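PDB 3K17: Lin0012 protein from Listeria innocua, which probably phosphorylates phosphomevalonate with ATP in the mevalonate route to isopentenyl diphosphate, as a kinase of the GHMP family. Local coordinates for residues K143-A148 / I173-F178; H234-E239 / T286-N291; A113-G118 / V217-T222; N36-L41 / R353-E358. All coordinates share one frame; numbering follows the deposited sequence.

In the fold
Along the chain, 36-41 opens first and its partner 353-358 comes last, so interaction 4 joins an early strand to the C-terminal strand and encloses the other three. Interaction 1 in turn falls between the segments of interaction 3, and interaction 2 follows both. Interactions 1 and 4 reach the same large mixed sheet, with centres 18 Å apart, whereas interaction 3 joins the loop before helix 119-135 to the four-stranded antiparallel sheet. Interactions 3 and 4 touch, L117 CD1 lying 3.9 Å from R37 CD. Interaction 2 is remote, its centre 37 Å from that of interaction 4, among helices beside a second subunit. Together they sample both halves of a GHMP kinase fold and the join between them.

Interaction 1. Residues K143-A148 / I173-F178; sequences KKFKLA and IAYTTF
The backbones of helix 141-156 and strand 172-176 stand well apart, CA of F145 lying 12.0 Å from CA of Y175, and the rings of these two residues close the gap. Both extend toward each other; for F145, CG lies anti to the backbone N (chi1 164°), which turns the ring toward the strand. The far end of that ring makes the contact. Its CZ lies 3.6 Å from OH of Y175 and 3.8 Å from CE1 of the same tyrosine, and both the hydroxyl and F178 come at the edge of the phenylalanine, near its plane. The F178 approach is looser, with F145 CE2 4.5 Å from F178 CD2. No hydrogen bond crosses between the segments: the tyrosine hydroxyl presents its oxygen to the phenyl edge while bonding to the carbonyl oxygen of S160, so this polar atom has a partner inside a buried, largely apolar setting. Around the trio, I164 of helix 162-169 and L203 and I205 press on F145, and W200 meets F178 edge-to-face. The result is a small aromatic cluster filling the space between a helix and a sheet strand, the kind of helix-on-sheet core packing found in two-layer alpha/beta folds such as the N-terminal domain of GHMP kinases.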
loop_
_atom_site.group_PDB
_atom_site.type_symbol
_atom_site.label_atom_id
_atom_site.label_comp_id
_atom_site.label_asym_id
_atom_site.label_seq_id
_atom_site.Cartn_x
_atom_site.Cartn_y
_atom_site.Cartn_z
ATOM N N LYS A 143 -1.542 32.224 -27.162
ATOM C CA LYS A 143 -2.017 31.849 -25.839
ATOM C C LYS A 143 -2.407 30.365 -25.866
ATOM O O LYS A 143 -2.174 29.640 -24.900
ATOM C CB LYS A 143 -3.210 32.715 -25.416
ATOM C CG LYS A 143 -2.851 34.172 -25.123
ATOM C CD LYS A 143 -4.070 34.958 -24.628
ATOM C CE LYS A 143 -3.780 36.455 -24.472
ATOM N NZ LYS A 143 -2.843 36.764 -23.355
ATOM N N LYS A 144 -2.990 29.913 -26.972
ATOM C CA LYS A 144 -3.368 28.507 -27.095
ATOM C C LYS A 144 -2.107 27.641 -27.086
ATOM O O LYS A 144 -2.091 26.556 -26.505
ATOM C CB LYS A 144 -4.184 28.281 -28.371
ATOM C CG LYS A 144 -5.514 29.030 -28.350
ATOM C CD LYS A 144 -6.486 28.574 -29.426
ATOM C CE LYS A 144 -6.035 28.990 -30.819
ATOM N NZ LYS A 144 -7.021 28.561 -31.846
ATOM N N PHE A 145 -1.037 28.123 -27.710
ATOM C CA PHE A 145 0.198 27.359 -27.709
ATOM C C PHE A 145 0.668 27.191 -26.268
ATOM O O PHE A 145 1.105 26.114 -25.875
ATOM C CB PHE A 145 1.305 28.065 -28.492
ATOM C CG PHE A 145 2.670 27.526 -28.195
ATOM C CD1 PHE A 145 3.095 26.320 -28.752
ATOM C CD2 PHE A 145 3.509 28.185 -27.299
ATOM C CE1 PHE A 145 4.334 25.780 -28.419
ATOM C CE2 PHE A 145 4.753 27.647 -26.961
ATOM C CZ PHE A 145 5.163 26.441 -27.525
ATOM N N LYS A 146 0.591 28.271 -25.493
ATOM C CA LYS A 146 1.019 28.247 -24.099
ATOM C C LYS A 146 0.218 27.239 -23.268
ATOM O O LYS A 146 0.779 26.536 -22.439
ATOM C CB LYS A 146 0.889 29.642 -23.472
ATOM C CG LYS A 146 1.859 30.689 -24.016
ATOM C CD LYS A 146 1.639 32.014 -23.300
ATOM C CE LYS A 146 2.545 33.116 -23.827
ATOM N NZ LYS A 146 2.284 34.403 -23.111
ATOM N N LEU A 147 -1.092 27.192 -23.470
ATOM C CA LEU A 147 -1.919 26.237 -22.739
ATOM C C LEU A 147 -1.482 24.821 -23.128
ATOM O O LEU A 147 -1.232 23.982 -22.270
ATOM C CB LEU A 147 -3.397 26.435 -23.085
ATOM C CG LEU A 147 -4.067 27.722 -22.594
ATOM C CD1 LEU A 147 -5.446 27.852 -23.228
ATOM C CD2 LEU A 147 -4.169 27.711 -21.067
ATOM N N ALA A 148 -1.374 24.577 -24.432
ATOM C CA ALA A 148 -0.981 23.273 -24.948
ATOM C C ALA A 148 0.427 22.872 -24.512
ATOM O O ALA A 148 0.683 21.697 -24.203
ATOM C CB ALA A 148 -1.083 23.267 -26.474
ATOM N N ILE A 173 7.779 25.800 -39.824
ATOM C CA ILE A 173 8.171 26.785 -38.823
ATOM C C ILE A 173 9.585 26.627 -38.286
ATOM O O ILE A 173 10.193 25.552 -38.347
ATOM C CB ILE A 173 7.250 26.753 -37.574
ATOM C CG1 ILE A 173 7.363 25.388 -36.885
ATOM C CG2 ILE A 173 5.809 27.044 -37.966
ATOM C CD1 ILE A 173 6.759 25.333 -35.479
ATOM N N ALA A 174 10.089 27.732 -37.751
ATOM C CA ALA A 174 11.373 27.768 -37.091
ATOM C C ALA A 174 10.893 27.947 -35.653
ATOM O O ALA A 174 10.277 28.963 -35.316
ATOM C CB ALA A 174 12.179 28.971 -37.537
ATOM N N TYR A 175 11.138 26.948 -34.813
ATOM C CA TYR A 175 10.702 27.011 -33.421
ATOM C C TYR A 175 11.866 27.244 -32.472
ATOM O O TYR A 175 12.856 26.508 -32.503
ATOM C CB TYR A 175 10.010 25.703 -33.028
ATOM C CG TYR A 175 9.648 25.645 -31.561
ATOM C CD1 TYR A 175 8.587 26.391 -31.060
ATOM C CD2 TYR A 175 10.393 24.872 -30.665
ATOM C CE1 TYR A 175 8.270 26.376 -29.700
ATOM C CE2 TYR A 175 10.083 24.853 -29.301
ATOM C CZ TYR A 175 9.019 25.607 -28.827
ATOM O OH TYR A 175 8.702 25.594 -27.485
ATOM N N THR A 176 11.750 28.260 -31.627
ATOM C CA THR A 176 12.792 28.552 -30.658
ATOM C C THR A 176 12.239 28.342 -29.254
ATOM O O THR A 176 11.374 29.085 -28.783
ATOM C CB THR A 176 13.313 29.991 -30.804
ATOM O OG1 THR A 176 13.831 30.167 -32.127
ATOM C CG2 THR A 176 14.417 30.261 -29.787
ATOM N N THR A 177 12.769 27.321 -28.597
ATOM C CA THR A 177 12.348 26.912 -27.266
ATOM C C THR A 177 12.353 28.003 -26.206
ATOM O O THR A 177 13.332 28.728 -26.047
ATOM C CB THR A 177 13.222 25.740 -26.776
ATOM O OG1 THR A 177 13.317 24.758 -27.818
ATOM C CG2 THR A 177 12.616 25.103 -25.523
ATOM N N PHE A 178 11.246 28.097 -25.474
ATOM C CA PHE A 178 11.101 29.075 -24.406
ATOM C C PHE A 178 12.030 28.702 -23.257
ATOM O O PHE A 178 12.608 27.614 -23.245
ATOM C CB PHE A 178 9.646 29.100 -23.926
ATOM C CG PHE A 178 9.131 27.754 -23.472
ATOM C CD1 PHE A 178 9.451 27.255 -22.214
ATOM C CD2 PHE A 178 8.323 26.990 -24.308
ATOM C CE1 PHE A 178 8.966 26.006 -21.789
ATOM C CE2 PHE A 178 7.837 25.741 -23.895
ATOM C CZ PHE A 178 8.159 25.252 -22.637
#

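Interaction 2. Residues H234-E239 / T286-N291; sequences HAFKQE and TKAGVN
F236 and A288 form the tight part of this contact between the last turns of helices 226-239 and 267-288. The methyl group of A288 sits over one face of the phenyl ring as a CH-pi contact, its CB 3.8 Å from the ring centroid and 27° off the normal. It is displaced from the centre toward the root of the ring, which brings A288 CB to 3.4 Å from F236 CG. The small alanine lets the backbones draw close, the CA atoms of F236 and A288 being 5.5 Å apart. Through its trans chi1 of 172°, F236 lays its ring along the end of the other helix, where CE1 passes 3.8 Å from the carbonyl O of K287. The outer side is looser. The side chain of K287 touches the ring end through its CB, 3.8 Å from F236 CZ, and its extended chain then leads away from F236, past N243 and H246 of helix 241-264, on the solvent side. Just beyond A288, G289 ends the helix with positive phi in a Schellman motif, so the chain leaves immediately after the packed residue. V290 then folds back against L229 and I233 of helix 226-239. N243 touches both F236 and K287, making this a three-helix junction, while the second subunit approaches helix 226-239, its K228 NZ bonding to the carbonyl oxygen of Q238.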
loop_
_atom_site.group_PDB
_atom_site.type_symbol
_atom_site.label_atom_id
_atom_site.label_comp_id
_atom_site.label_asym_id
_atom_site.label_seq_id
_atom_site.Cartn_x
_atom_site.Cartn_y
_atom_site.Cartn_z
ATOM N N HIS A 234 20.310 12.678 -22.029
ATOM C CA HIS A 234 20.381 13.579 -20.888
ATOM C C HIS A 234 21.531 13.158 -19.979
ATOM O O HIS A 234 22.255 14.000 -19.445
ATOM C CB HIS A 234 19.078 13.554 -20.095
ATOM C CG HIS A 234 19.071 14.495 -18.931
ATOM N ND1 HIS A 234 19.022 15.864 -19.082
ATOM C CD2 HIS A 234 19.147 14.266 -17.599
ATOM C CE1 HIS A 234 19.067 16.437 -17.892
ATOM N NE2 HIS A 234 19.143 15.490 -16.975
ATOM N N ALA A 235 21.694 11.851 -19.806
ATOM C CA ALA A 235 22.764 11.328 -18.969
ATOM C C ALA A 235 24.102 11.624 -19.631
ATOM O O ALA A 235 25.074 11.966 -18.958
ATOM C CB ALA A 235 22.596 9.831 -18.771
ATOM N N PHE A 236 24.147 11.484 -20.953
ATOM C CA PHE A 236 25.365 11.757 -21.699
ATOM C C PHE A 236 25.784 13.198 -21.432
ATOM O O PHE A 236 26.966 13.499 -21.279
ATOM C CB PHE A 236 25.128 11.567 -23.197
ATOM C CG PHE A 236 26.282 12.014 -24.047
ATOM C CD1 PHE A 236 27.498 11.337 -24.004
ATOM C CD2 PHE A 236 26.165 13.130 -24.867
ATOM C CE1 PHE A 236 28.582 11.764 -24.764
ATOM C CE2 PHE A 236 27.246 13.568 -25.633
ATOM C CZ PHE A 236 28.456 12.884 -25.581
ATOM N N LYS A 237 24.797 14.084 -21.386
ATOM C CA LYS A 237 25.035 15.497 -21.127
ATOM C C LYS A 237 25.778 15.692 -19.801
ATOM O O LYS A 237 26.610 16.589 -19.673
ATOM C CB LYS A 237 23.696 16.238 -21.093
ATOM C CG LYS A 237 23.789 17.709 -20.742
ATOM C CD LYS A 237 22.410 18.356 -20.734
ATOM C CE LYS A 237 22.488 19.813 -20.308
ATOM N NZ LYS A 237 21.145 20.461 -20.289
ATOM N N GLN A 238 25.479 14.842 -18.825
ATOM C CA GLN A 238 26.106 14.919 -17.507
ATOM C C GLN A 238 27.431 14.159 -17.485
ATOM O O GLN A 238 28.360 14.525 -16.772
ATOM C CB GLN A 238 25.174 14.321 -16.454
ATOM C CG GLN A 238 23.713 14.713 -16.613
ATOM C CD GLN A 238 23.458 16.186 -16.356
ATOM O OE1 GLN A 238 22.348 16.677 -16.564
ATOM N NE2 GLN A 238 24.481 16.895 -15.892
ATOM N N GLU A 239 27.498 13.095 -18.278
ATOM C CA GLU A 239 28.677 12.241 -18.374
ATOM C C GLU A 239 29.747 12.804 -19.315
ATOM O O GLU A 239 30.883 12.334 -19.318
ATOM C CB GLU A 239 28.241 10.846 -18.850
ATOM C CG GLU A 239 29.350 9.922 -19.342
ATOM C CD GLU A 239 30.214 9.370 -18.224
ATOM O OE1 GLU A 239 30.902 10.163 -17.544
ATOM O OE2 GLU A 239 30.204 8.135 -18.026
ATOM N N THR A 286 26.931 8.173 -31.581
ATOM C CA THR A 286 28.135 7.381 -31.381
ATOM C C THR A 286 28.749 7.641 -30.015
ATOM O O THR A 286 28.974 6.713 -29.241
ATOM C CB THR A 286 29.187 7.695 -32.464
ATOM O OG1 THR A 286 28.705 7.254 -33.739
ATOM C CG2 THR A 286 30.509 6.999 -32.147
ATOM N N LYS A 287 29.015 8.908 -29.720
ATOM C CA LYS A 287 29.619 9.282 -28.447
ATOM C C LYS A 287 28.793 8.874 -27.229
ATOM O O LYS A 287 29.333 8.359 -26.250
ATOM C CB LYS A 287 29.868 10.790 -28.405
ATOM C CG LYS A 287 30.784 11.307 -29.500
ATOM C CD LYS A 287 31.004 12.801 -29.342
ATOM C CE LYS A 287 31.873 13.371 -30.450
ATOM N NZ LYS A 287 32.096 14.837 -30.251
ATOM N N ALA A 288 27.486 9.102 -27.291
ATOM C CA ALA A 288 26.600 8.770 -26.180
ATOM C C ALA A 288 26.226 7.293 -26.133
ATOM O O ALA A 288 25.641 6.825 -25.154
ATOM C CB ALA A 288 25.333 9.621 -26.258
ATOM N N GLY A 289 26.563 6.559 -27.188
ATOM C CA GLY A 289 26.215 5.154 -27.225
ATOM C C GLY A 289 24.720 5.017 -27.438
ATOM O O GLY A 289 24.078 4.125 -26.886
ATOM N N VAL A 290 24.160 5.921 -28.234
ATOM C CA VAL A 290 22.735 5.914 -28.532
ATOM C C VAL A 290 22.531 5.698 -30.023
ATOM O O VAL A 290 23.064 6.442 -30.850
ATOM C CB VAL A 290 22.067 7.243 -28.137
ATOM C CG1 VAL A 290 20.587 7.204 -28.491
ATOM C CG2 VAL A 290 22.254 7.493 -26.645
ATOM N N ASN A 291 21.750 4.679 -30.359
ATOM C CA ASN A 291 21.486 4.348 -31.750
ATOM C C ASN A 291 20.459 5.282 -32.390
ATOM O O ASN A 291 19.326 4.878 -32.665
ATOM C CB ASN A 291 21.018 2.892 -31.841
ATOM C CG ASN A 291 20.736 2.459 -33.262
ATOM O OD1 ASN A 291 21.478 2.796 -34.184
ATOM N ND2 ASN A 291 19.666 1.693 -33.447
#

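Interaction 3. Residues A113-G118 / V217-T222; sequences AKYGLG and VGWTGT
The indole of W219 is held on both faces, by Y115 on one and by the backbone of G221 and T222 on the other. The phenol comes in edge-on: its plane stands at 85° to the indole in an edge-to-face pair, with the centroids of the Y115 ring and the W219 five-membered ring 4.9 Å apart. Y115 CD1 leads, 3.5 Å from W219 CD2, and CE1 follows above the CD2-CE3 bond. On the opposite face G221 CA, in a residue whose positive phi favours glycine, lies 3.3 Å above the plane and over its centre. At the rim, A113 CB packs 3.9 Å from W219 CZ2, while a water stands in the indole plane beside the nitrogen. With CG swung to the side opposite its amide nitrogen (chi1 -177°), W219 points its ring from strand 214-219 into the loop before helix 119-135. The water accepts the indole N-H, with W219 NE1 2.7 Å from its oxygen. That oxygen lies 2.8 Å from K114 O, to which it can donate, although other acceptors compete for its protons. Y115 leads directly into G116-L117-G118, the start of the GLGSSAA sequence that in GHMP kinases forms the phosphate-binding loop. The chemistry thus implies apolar packing that limits indole rotation, with the one polar ring atom satisfied by a water that can also link it to the loop.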
loop_
_atom_site.group_PDB
_atom_site.type_symbol
_atom_site.label_atom_id
_atom_site.label_comp_id
_atom_site.label_asym_id
_atom_site.label_seq_id
_atom_site.Cartn_x
_atom_site.Cartn_y
_atom_site.Cartn_z
ATOM N N ALA A 113 0.604 0.664 -35.409
ATOM C CA ALA A 113 1.788 1.306 -34.835
ATOM C C ALA A 113 1.805 2.801 -35.173
ATOM O O ALA A 113 1.465 3.189 -36.290
ATOM C CB ALA A 113 3.059 0.647 -35.390
ATOM N N LYS A 114 2.199 3.632 -34.215
ATOM C CA LYS A 114 2.280 5.069 -34.461
ATOM C C LYS A 114 3.438 5.348 -35.427
ATOM O O LYS A 114 4.490 4.705 -35.348
ATOM C CB LYS A 114 2.509 5.823 -33.146
ATOM C CG LYS A 114 1.321 5.781 -32.183
ATOM C CD LYS A 114 1.632 6.555 -30.899
ATOM C CE LYS A 114 0.459 6.539 -29.934
ATOM N NZ LYS A 114 0.799 7.154 -28.612
ATOM N N TYR A 115 3.239 6.289 -36.344
ATOM C CA TYR A 115 4.280 6.647 -37.310
ATOM C C TYR A 115 5.359 7.503 -36.669
ATOM O O TYR A 115 6.468 7.617 -37.195
ATOM C CB TYR A 115 3.697 7.444 -38.474
ATOM C CG TYR A 115 2.907 6.637 -39.470
ATOM C CD1 TYR A 115 3.433 5.477 -40.030
ATOM C CD2 TYR A 115 1.654 7.067 -39.896
ATOM C CE1 TYR A 115 2.729 4.764 -41.001
ATOM C CE2 TYR A 115 0.942 6.363 -40.860
ATOM C CZ TYR A 115 1.490 5.214 -41.410
ATOM O OH TYR A 115 0.796 4.546 -42.389
ATOM N N GLY A 116 5.029 8.099 -35.529
ATOM C CA GLY A 116 5.976 8.973 -34.859
ATOM C C GLY A 116 5.772 10.383 -35.397
ATOM O O GLY A 116 6.728 11.114 -35.651
ATOM N N LEU A 117 4.511 10.762 -35.571
ATOM C CA LEU A 117 4.163 12.078 -36.095
ATOM C C LEU A 117 3.672 13.051 -35.025
ATOM O O LEU A 117 2.992 14.030 -35.335
ATOM C CB LEU A 117 3.115 11.917 -37.199
ATOM C CG LEU A 117 3.687 11.076 -38.353
ATOM C CD1 LEU A 117 2.628 10.748 -39.396
ATOM C CD2 LEU A 117 4.839 11.857 -38.974
ATOM N N GLY A 118 4.017 12.781 -33.765
ATOM C CA GLY A 118 3.615 13.668 -32.679
ATOM C C GLY A 118 2.216 13.417 -32.149
ATOM O O GLY A 118 1.479 14.352 -31.850
ATOM N N VAL A 217 8.906 11.621 -47.235
ATOM C CA VAL A 217 8.776 11.046 -45.895
ATOM C C VAL A 217 8.773 9.518 -45.969
ATOM O O VAL A 217 8.007 8.929 -46.727
ATOM C CB VAL A 217 7.466 11.517 -45.206
ATOM C CG1 VAL A 217 7.373 10.941 -43.788
ATOM C CG2 VAL A 217 7.422 13.043 -45.163
ATOM N N GLY A 218 9.644 8.885 -45.191
ATOM C CA GLY A 218 9.713 7.431 -45.188
ATOM C C GLY A 218 9.678 6.833 -43.787
ATOM O O GLY A 218 10.527 7.145 -42.960
ATOM N N TRP A 219 8.696 5.977 -43.522
ATOM C CA TRP A 219 8.555 5.331 -42.214
ATOM C C TRP A 219 9.390 4.052 -42.164
ATOM O O TRP A 219 9.224 3.163 -42.996
ATOM C CB TRP A 219 7.084 5.001 -41.951
ATOM C CG TRP A 219 6.830 4.396 -40.602
ATOM C CD1 TRP A 219 7.204 4.905 -39.391
ATOM C CD2 TRP A 219 6.070 3.211 -40.324
ATOM N NE1 TRP A 219 6.716 4.116 -38.377
ATOM C CE2 TRP A 219 6.012 3.070 -38.920
ATOM C CE3 TRP A 219 5.417 2.258 -41.127
ATOM C CZ2 TRP A 219 5.332 2.012 -38.293
ATOM C CZ3 TRP A 219 4.734 1.201 -40.501
ATOM C CH2 TRP A 219 4.698 1.094 -39.095
ATOM N N THR A 220 10.280 3.960 -41.184
ATOM C CA THR A 220 11.148 2.799 -41.061
ATOM C C THR A 220 10.437 1.582 -40.491
ATOM O O THR A 220 11.024 0.503 -40.419
ATOM C CB THR A 220 12.361 3.099 -40.169
ATOM O OG1 THR A 220 11.912 3.345 -38.833
ATOM C CG2 THR A 220 13.120 4.311 -40.685
ATOM N N GLY A 221 9.188 1.763 -40.068
ATOM C CA GLY A 221 8.414 0.656 -39.524
ATOM C C GLY A 221 8.919 0.171 -38.182
ATOM O O GLY A 221 8.642 -0.955 -37.760
ATOM N N THR A 222 9.664 1.032 -37.507
ATOM C CA THR A 222 10.227 0.698 -36.211
ATOM C C THR A 222 9.748 1.703 -35.176
ATOM O O THR A 222 10.149 2.866 -35.190
ATOM C CB THR A 222 11.763 0.727 -36.265
ATOM O OG1 THR A 222 12.216 -0.093 -37.351
ATOM C CG2 THR A 222 12.356 0.220 -34.957
HETATM O O HOH W 1 7.291 4.387 -35.738
#

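Interaction 4. Residues N36-L41 / R353-E358; sequences NRYITL and RVQITE
A side-chain-to-backbone hydrogen bond at the surface of the large mixed sheet is the core of this contact, in which Y38 of strand 37-45 reaches R353, just ahead of the short strand 355-357. The two strands are not direct partners. Strand 7-18 pairs with both and lies between them, and the nearest CA atoms, those of Y38 and V354, are 8.8 Å apart. Y38 spans the gap by passing over the middle strand, touching P12. Its CG is anti to the carbonyl carbon (chi1 -54°), which swings the phenol across to the far segment. There the hydroxyl serves as acceptor: R353 N donates to Y38 OH at 3.0 Å, and with an N-H...O angle of 167° the bond is nearly straight. The carbonyl O of R353 follows along the ring edge, near its plane, 3.1 Å from Y38 CE1. Q355 brings its terminal amide up to the same phenol, the amide plane turned 84° from the ring, so two parts of the far segment meet the phenol from different directions. Around this point, the backbone of I39 bonds to I11 and that of Q355 to K10, fixing both strands on strand 7-18, while E106 takes the backbone N-H of Y38. On the other face of the sheet, I39 and L41 pack against A122, A126 and A130 of helix 119-135, leaving Y38 on the side away from that helix.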
loop_
_atom_site.group_PDB
_atom_site.type_symbol
_atom_site.label_atom_id
_atom_site.label_comp_id
_atom_site.label_asym_id
_atom_site.label_seq_id
_atom_site.Cartn_x
_atom_site.Cartn_y
_atom_site.Cartn_z
ATOM N N ASN A 36 0.335 16.176 -43.791
ATOM C CA ASN A 36 -1.024 15.957 -44.256
ATOM C C ASN A 36 -1.700 14.701 -43.674
ATOM O O ASN A 36 -2.395 13.972 -44.385
ATOM C CB ASN A 36 -1.015 15.892 -45.788
ATOM C CG ASN A 36 -0.071 14.828 -46.320
ATOM O OD1 ASN A 36 1.083 14.732 -45.897
ATOM N ND2 ASN A 36 -0.556 14.025 -47.256
ATOM N N ARG A 37 -1.495 14.459 -42.381
ATOM C CA ARG A 37 -2.100 13.319 -41.677
ATOM C C ARG A 37 -2.585 13.943 -40.380
ATOM O O ARG A 37 -1.833 14.631 -39.689
ATOM C CB ARG A 37 -1.065 12.215 -41.463
ATOM C CG ARG A 37 -0.651 11.601 -42.805
ATOM C CD ARG A 37 0.590 10.726 -42.755
ATOM N NE ARG A 37 1.059 10.497 -44.120
ATOM C CZ ARG A 37 0.476 9.685 -44.997
ATOM N NH1 ARG A 37 -0.602 8.988 -44.655
ATOM N NH2 ARG A 37 0.932 9.621 -46.241
ATOM N N TYR A 38 -3.848 13.697 -40.057
ATOM C CA TYR A 38 -4.466 14.356 -38.926
ATOM C C TYR A 38 -5.095 13.565 -37.794
ATOM O O TYR A 38 -5.439 12.386 -37.908
ATOM C CB TYR A 38 -5.561 15.290 -39.461
ATOM C CG TYR A 38 -5.084 16.277 -40.504
ATOM C CD1 TYR A 38 -4.767 17.587 -40.148
ATOM C CD2 TYR A 38 -4.884 15.881 -41.831
ATOM C CE1 TYR A 38 -4.264 18.478 -41.068
ATOM C CE2 TYR A 38 -4.368 16.776 -42.776
ATOM C CZ TYR A 38 -4.062 18.075 -42.377
ATOM O OH TYR A 38 -3.550 18.982 -43.269
ATOM N N ILE A 39 -5.243 14.283 -36.692
ATOM C CA ILE A 39 -5.953 13.800 -35.539
ATOM C C ILE A 39 -7.215 14.637 -35.743
ATOM O O ILE A 39 -7.122 15.827 -36.082
ATOM C CB ILE A 39 -5.243 14.180 -34.220
ATOM C CG1 ILE A 39 -4.302 13.033 -33.816
ATOM C CG2 ILE A 39 -6.280 14.480 -33.135
ATOM C CD1 ILE A 39 -3.529 13.263 -32.553
ATOM N N THR A 40 -8.384 14.022 -35.598
ATOM C CA THR A 40 -9.642 14.742 -35.777
ATOM C C THR A 40 -10.449 14.706 -34.490
ATOM O O THR A 40 -10.740 13.635 -33.963
ATOM C CB THR A 40 -10.490 14.112 -36.904
ATOM O OG1 THR A 40 -9.755 14.152 -38.129
ATOM C CG2 THR A 40 -11.798 14.874 -37.086
ATOM N N LEU A 41 -10.798 15.879 -33.976
ATOM C CA LEU A 41 -11.592 15.958 -32.756
ATOM C C LEU A 41 -12.956 16.565 -33.103
ATOM O O LEU A 41 -13.037 17.700 -33.578
ATOM C CB LEU A 41 -10.868 16.818 -31.704
ATOM C CG LEU A 41 -11.445 16.747 -30.286
ATOM C CD1 LEU A 41 -10.429 17.249 -29.283
ATOM C CD2 LEU A 41 -12.742 17.558 -30.203
ATOM N N ARG A 353 -2.126 21.521 -42.555
ATOM C CA ARG A 353 -2.720 22.775 -42.097
ATOM C C ARG A 353 -3.889 22.485 -41.167
ATOM O O ARG A 353 -4.676 21.572 -41.415
ATOM C CB ARG A 353 -3.256 23.595 -43.277
ATOM C CG ARG A 353 -2.303 23.771 -44.444
ATOM C CD ARG A 353 -1.142 24.691 -44.118
ATOM N NE ARG A 353 -0.456 25.099 -45.342
ATOM C CZ ARG A 353 0.629 25.864 -45.372
ATOM N NH1 ARG A 353 1.158 26.305 -44.239
ATOM N NH2 ARG A 353 1.179 26.194 -46.535
ATOM N N VAL A 354 -4.005 23.272 -40.104
ATOM C CA VAL A 354 -5.100 23.123 -39.159
ATOM C C VAL A 354 -6.406 23.485 -39.866
ATOM O O VAL A 354 -6.489 24.494 -40.562
ATOM C CB VAL A 354 -4.912 24.043 -37.935
ATOM C CG1 VAL A 354 -6.139 23.969 -37.025
ATOM C CG2 VAL A 354 -3.653 23.632 -37.167
ATOM N N GLN A 355 -7.416 22.643 -39.697
ATOM C CA GLN A 355 -8.719 22.869 -40.311
ATOM C C GLN A 355 -9.791 22.801 -39.229
ATOM O O GLN A 355 -10.032 21.741 -38.644
ATOM C CB GLN A 355 -8.983 21.806 -41.384
ATOM C CG GLN A 355 -7.968 21.816 -42.518
ATOM C CD GLN A 355 -7.884 20.490 -43.248
ATOM O OE1 GLN A 355 -6.824 19.866 -43.293
ATOM N NE2 GLN A 355 -9.000 20.053 -43.824
ATOM N N ILE A 356 -10.422 23.941 -38.964
ATOM C CA ILE A 356 -11.474 24.037 -37.957
ATOM C C ILE A 356 -12.774 24.473 -38.614
ATOM O O ILE A 356 -12.893 25.604 -39.074
ATOM C CB ILE A 356 -11.110 25.067 -36.871
ATOM C CG1 ILE A 356 -9.849 24.615 -36.134
ATOM C CG2 ILE A 356 -12.271 25.244 -35.899
ATOM C CD1 ILE A 356 -9.395 25.574 -35.067
ATOM N N THR A 357 -13.750 23.578 -38.656
ATOM C CA THR A 357 -15.023 23.908 -39.273
ATOM C C THR A 357 -16.193 23.662 -38.334
ATOM O O THR A 357 -16.320 22.584 -37.754
ATOM C CB THR A 357 -15.224 23.103 -40.570
ATOM O OG1 THR A 357 -15.280 21.704 -40.269
ATOM C CG2 THR A 357 -14.070 23.359 -41.530
ATOM N N GLU A 358 -17.039 24.678 -38.181
ATOM C CA GLU A 358 -18.211 24.588 -37.316
ATOM C C GLU A 358 -19.445 24.233 -38.136
ATOM O O GLU A 358 -20.580 24.451 -37.708
ATOM C CB GLU A 358 -18.432 25.913 -36.575
ATOM C CG GLU A 358 -17.306 26.265 -35.610
ATOM C CD GLU A 358 -17.657 27.403 -34.671
ATOM O OE1 GLU A 358 -18.699 27.311 -33.987
ATOM O OE2 GLU A 358 -16.887 28.384 -34.609
#